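Local coordinates for beta-d-glucoside glucohydrolase (Hypocrea jecorina, PDB 3ZZ1), which probably hydrolyses terminal, non-reducing beta-D-glucosyl residues with release of beta-D-glucose, as part of cellulose degradation, at residues 194-199 with 602-607; 222-227 with 231-236. All blocks are in the same frame, centred on the assembly; numbering follows the deposited sequence.

The centres of the two interactions lie about 10 Å apart, and both involve the TIM-barrel-like N-terminal domain of this family 3 glycosidase. Along the chain the order is 194-199, 222-227, 231-236 and, far later, 602-607, so interaction 2 falls within the span that interaction 1 brings together. Residues 194-199 lead from helix 178-194 into strand 199-202, which runs parallel to strand 232-235 of interaction 2. Two bonds couple the sites: Gly-605 N to Leu-227 O (2.7 Å) and Ser-199 OG to Tyr-232 O (2.8 Å). The hairpin at 602-607 therefore touches two consecutive helix ends, joining a distant part of the sequence to the barrel.

Interaction 1: 194-199 with 602-607; sequences QANVAS and VVPGGP
Gln-194 lays the root of its side chain against the peptide between Pro-604 and Gly-605, and this is the tight part of the contact. Its CB is 3.9 Å from Gly-605 CA, while its CG comes to 3.6 Å from the carbonyl oxygen of Pro-604. Without a side chain on Gly-605 the two backbones can close to 4.2 Å between Gln-194 CA and Gly-605 CA. CG stands anti to the backbone N (chi1 -161°), and a bend at chi2 (-88°) then carries the amide away from the hairpin, toward the exposed side. Phe-611 also touches this glutamine.

The other half is looser. Asn-196 turns its amide toward the proline ring, yet OD1 gets no nearer than 4.2 Å to Pro-604 CB, and both residues rest on Trp-9 of helix 8-20. The evidence points to van der Waals packing.

Each partner is locally well defined. Asn-196, with positive phi (64°), is the C-prime residue of the Schellman motif closing helix 178-194. In the other segment, Val-603 and Gly-606 exchange two backbone bonds, Gly-606 N to Val-603 O measuring 2.9 Å, which identifies a tight beta hairpin with a type II turn at Pro-604 and Gly-605.

Interaction 2: 222-227 with 231-236; sequences VLKDQL and GYVMTD
Val-233 presents a single methyl, CG2, to two neighbouring residues of the helix, Leu-223 and Lys-224. Leu-223 CD2 reaches it at 3.8 Å, and Lys-224 CE arrives at the same 3.8 Å separation from Val-233 CG2. Measured at that methyl, the two approaches differ in direction by about 95°, so the leucine and the lysine reach separate parts of its surface. The valine torsion explains the access: CG1 is anti to the backbone N (chi1 179°), which leaves CG2 beside that nitrogen.

Helix 216-226 links strand 199-202 to strand 232-235, and these strands are parallel neighbours in one sheet. This is a beta-alpha-beta crossover of the TIM-barrel-like domain, and Leu-223 works on its inner face, touching Val-200 on the first strand and Val-233 on the second. Near its end the helix widens into a pi-type turn, with Leu-227 N bonded to Val-222 O at 2.8 Å.

Lys-224 can be traced outward from this helix. Its CB is still 6.6 Å from Val-233 CG2, and CG, at 5.2 Å from that methyl, only begins the approach. The chain continues extended, with chi2 and chi3 both at 180°. CD remains 5.0 Å from Val-233 CG2, before CE makes the close contact and also passes 4.4 Å from Gly-231 O, an oxygen that accepts a hydrogen bond from Arg-291. Beyond CE, NZ forms a hydrogen bond to Gly-250 O and a salt bridge with Asp-252. The same carboxylate oxygen, Asp-252 OD2, receives the backbone N-H of Val-233, tying the buried lysine charge to the strand against which its aliphatic portion packs.

Interaction 1: 194-199 with 602-607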
# COMPACT_ATOMS: atom_id res chain seq x y z
N GLN A 194 14.67 7.32 1.61
CA GLN A 194 15.80 6.67 2.29
C GLN A 194 16.15 5.32 1.64
O GLN A 194 17.28 4.87 1.71
CB GLN A 194 15.50 6.50 3.78
CG GLN A 194 16.74 6.27 4.66
CD GLN A 194 17.13 4.80 4.78
OE1 GLN A 194 16.32 3.90 4.53
NE2 GLN A 194 18.38 4.55 5.15
N ALA A 195 15.16 4.71 0.99
CA ALA A 195 15.36 3.45 0.27
C ALA A 195 15.92 3.72 -1.12
O ALA A 195 16.04 2.80 -1.93
CB ALA A 195 14.04 2.67 0.17
N ASN A 196 16.28 4.98 -1.38
CA ASN A 196 16.80 5.44 -2.67
C ASN A 196 15.80 5.33 -3.82
O ASN A 196 16.19 5.02 -4.94
CB ASN A 196 18.11 4.74 -3.04
CG ASN A 196 19.24 5.08 -2.09
OD1 ASN A 196 19.34 6.19 -1.57
ND2 ASN A 196 20.12 4.10 -1.86
N VAL A 197 14.52 5.59 -3.54
CA VAL A 197 13.51 5.57 -4.60
C VAL A 197 14.00 6.51 -5.71
O VAL A 197 14.59 7.56 -5.43
CB VAL A 197 12.08 5.93 -4.10
CG1 VAL A 197 11.92 7.43 -3.82
CG2 VAL A 197 11.02 5.44 -5.09
N ALA A 198 13.78 6.09 -6.95
CA ALA A 198 14.28 6.82 -8.11
C ALA A 198 13.43 8.05 -8.37
O ALA A 198 13.95 9.13 -8.68
CB ALA A 198 14.27 5.92 -9.34
N SER A 199 12.12 7.88 -8.22
CA SER A 199 11.16 8.91 -8.56
C SER A 199 10.00 8.99 -7.57
O SER A 199 9.74 8.05 -6.81
CB SER A 199 10.62 8.67 -9.97
OG SER A 199 9.78 9.72 -10.39
N VAL A 602 21.74 16.61 6.07
CA VAL A 602 20.63 16.06 5.29
C VAL A 602 21.15 15.14 4.18
O VAL A 602 21.93 15.55 3.33
CB VAL A 602 19.70 17.17 4.71
CG1 VAL A 602 18.69 16.58 3.72
CG2 VAL A 602 18.97 17.90 5.82
N VAL A 603 20.72 13.88 4.25
CA VAL A 603 20.96 12.89 3.21
C VAL A 603 19.57 12.38 2.77
O VAL A 603 18.55 12.89 3.26
CB VAL A 603 21.86 11.73 3.71
CG1 VAL A 603 23.25 12.24 4.12
CG2 VAL A 603 21.20 10.97 4.87
N PRO A 604 19.50 11.41 1.84
CA PRO A 604 18.18 10.88 1.50
C PRO A 604 17.48 10.29 2.73
O PRO A 604 18.04 9.43 3.41
CB PRO A 604 18.49 9.80 0.46
CG PRO A 604 19.71 10.30 -0.21
CD PRO A 604 20.53 10.93 0.89
N GLY A 605 16.29 10.80 3.02
CA GLY A 605 15.53 10.41 4.20
C GLY A 605 15.45 11.53 5.22
O GLY A 605 14.55 11.56 6.06
N GLY A 606 16.38 12.47 5.13
CA GLY A 606 16.48 13.57 6.08
C GLY A 606 17.84 13.56 6.75
O GLY A 606 18.73 12.84 6.31
N PRO A 607 18.01 14.37 7.81
CA PRO A 607 19.23 14.32 8.61
C PRO A 607 19.70 12.88 8.83
O PRO A 607 18.90 12.01 9.17
CB PRO A 607 18.81 14.98 9.92
CG PRO A 607 17.85 16.05 9.46
CD PRO A 607 17.15 15.50 8.22

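Interaction 2: 222-227 with 231-236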
# COMPACT_ATOMS: atom_id res chain seq x y z
N VAL A 222 10.19 20.45 1.30
CA VAL A 222 10.00 19.20 2.03
C VAL A 222 10.68 18.00 1.36
O VAL A 222 11.61 17.42 1.92
CB VAL A 222 8.50 18.89 2.30
CG1 VAL A 222 8.35 17.62 3.13
CG2 VAL A 222 7.84 20.06 3.01
N LEU A 223 10.22 17.62 0.17
CA LEU A 223 10.71 16.41 -0.49
C LEU A 223 12.20 16.50 -0.83
O LEU A 223 12.97 15.61 -0.49
CB LEU A 223 9.89 16.07 -1.74
CG LEU A 223 10.26 14.85 -2.60
CD1 LEU A 223 10.29 13.56 -1.79
CD2 LEU A 223 9.30 14.71 -3.77
N LYS A 224 12.59 17.59 -1.47
CA LYS A 224 13.94 17.69 -2.01
C LYS A 224 14.97 18.22 -1.01
O LYS A 224 16.10 17.72 -0.97
CB LYS A 224 13.95 18.50 -3.31
CG LYS A 224 13.36 17.74 -4.49
CD LYS A 224 13.39 18.56 -5.77
CE LYS A 224 12.78 17.76 -6.92
NZ LYS A 224 12.90 18.48 -8.22
N ASP A 225 14.58 19.21 -0.22
CA ASP A 225 15.52 19.86 0.70
C ASP A 225 15.53 19.22 2.10
O ASP A 225 16.59 18.99 2.67
CB ASP A 225 15.25 21.37 0.79
CG ASP A 225 15.57 22.10 -0.51
OD1 ASP A 225 16.15 21.48 -1.43
OD2 ASP A 225 15.25 23.30 -0.61
N GLN A 226 14.35 18.94 2.64
CA GLN A 226 14.25 18.38 3.98
C GLN A 226 14.44 16.86 3.99
O GLN A 226 15.12 16.33 4.86
CB GLN A 226 12.95 18.80 4.65
CG GLN A 226 12.98 20.24 5.12
CD GLN A 226 11.63 20.75 5.61
OE1 GLN A 226 11.55 21.82 6.21
NE2 GLN A 226 10.58 19.98 5.35
N LEU A 227 13.84 16.17 3.01
CA LEU A 227 14.00 14.72 2.89
C LEU A 227 15.23 14.33 2.06
O LEU A 227 15.55 13.14 1.94
CB LEU A 227 12.74 14.05 2.32
CG LEU A 227 11.41 14.14 3.08
CD1 LEU A 227 10.39 13.22 2.43
CD2 LEU A 227 11.59 13.78 4.54
N GLY A 231 16.27 12.19 -6.55
CA GLY A 231 15.61 11.75 -7.78
C GLY A 231 14.66 12.77 -8.38
O GLY A 231 14.71 13.96 -8.04
N TYR A 232 13.77 12.31 -9.27
CA TYR A 232 12.90 13.22 -10.02
C TYR A 232 11.42 13.12 -9.68
O TYR A 232 10.92 12.04 -9.36
CB TYR A 232 13.12 13.07 -11.54
CG TYR A 232 12.74 11.72 -12.12
CD1 TYR A 232 13.64 10.65 -12.11
CD2 TYR A 232 11.49 11.52 -12.71
CE1 TYR A 232 13.30 9.41 -12.65
CE2 TYR A 232 11.14 10.28 -13.26
CZ TYR A 232 12.05 9.23 -13.23
OH TYR A 232 11.72 8.01 -13.76
N VAL A 233 10.74 14.26 -9.78
CA VAL A 233 9.30 14.34 -9.56
C VAL A 233 8.57 14.36 -10.90
O VAL A 233 8.80 15.24 -11.74
CB VAL A 233 8.91 15.61 -8.76
CG1 VAL A 233 7.39 15.69 -8.57
CG2 VAL A 233 9.63 15.66 -7.41
N MET A 234 7.70 13.37 -11.09
CA MET A 234 6.81 13.34 -12.24
C MET A 234 5.41 13.69 -11.78
O MET A 234 5.08 13.57 -10.60
CB MET A 234 6.84 11.96 -12.92
CG MET A 234 5.98 10.88 -12.23
SD MET A 234 6.07 9.27 -13.04
CE MET A 234 7.73 8.75 -12.62
N THR A 235 4.58 14.15 -12.72
CA THR A 235 3.18 14.44 -12.44
C THR A 235 2.39 13.16 -12.54
O THR A 235 2.76 12.25 -13.29
CB THR A 235 2.58 15.44 -13.47
OG1 THR A 235 2.66 14.88 -14.79
CG2 THR A 235 3.31 16.77 -13.45
N ASP A 236 1.29 13.08 -11.80
CA ASP A 236 0.25 12.11 -12.10
C ASP A 236 -0.29 12.52 -13.48
O ASP A 236 0.10 13.55 -14.01
CB ASP A 236 -0.84 12.11 -11.02
CG ASP A 236 -1.63 10.81 -10.97
OD1 ASP A 236 -1.75 10.11 -12.00
OD2 ASP A 236 -2.16 10.48 -9.89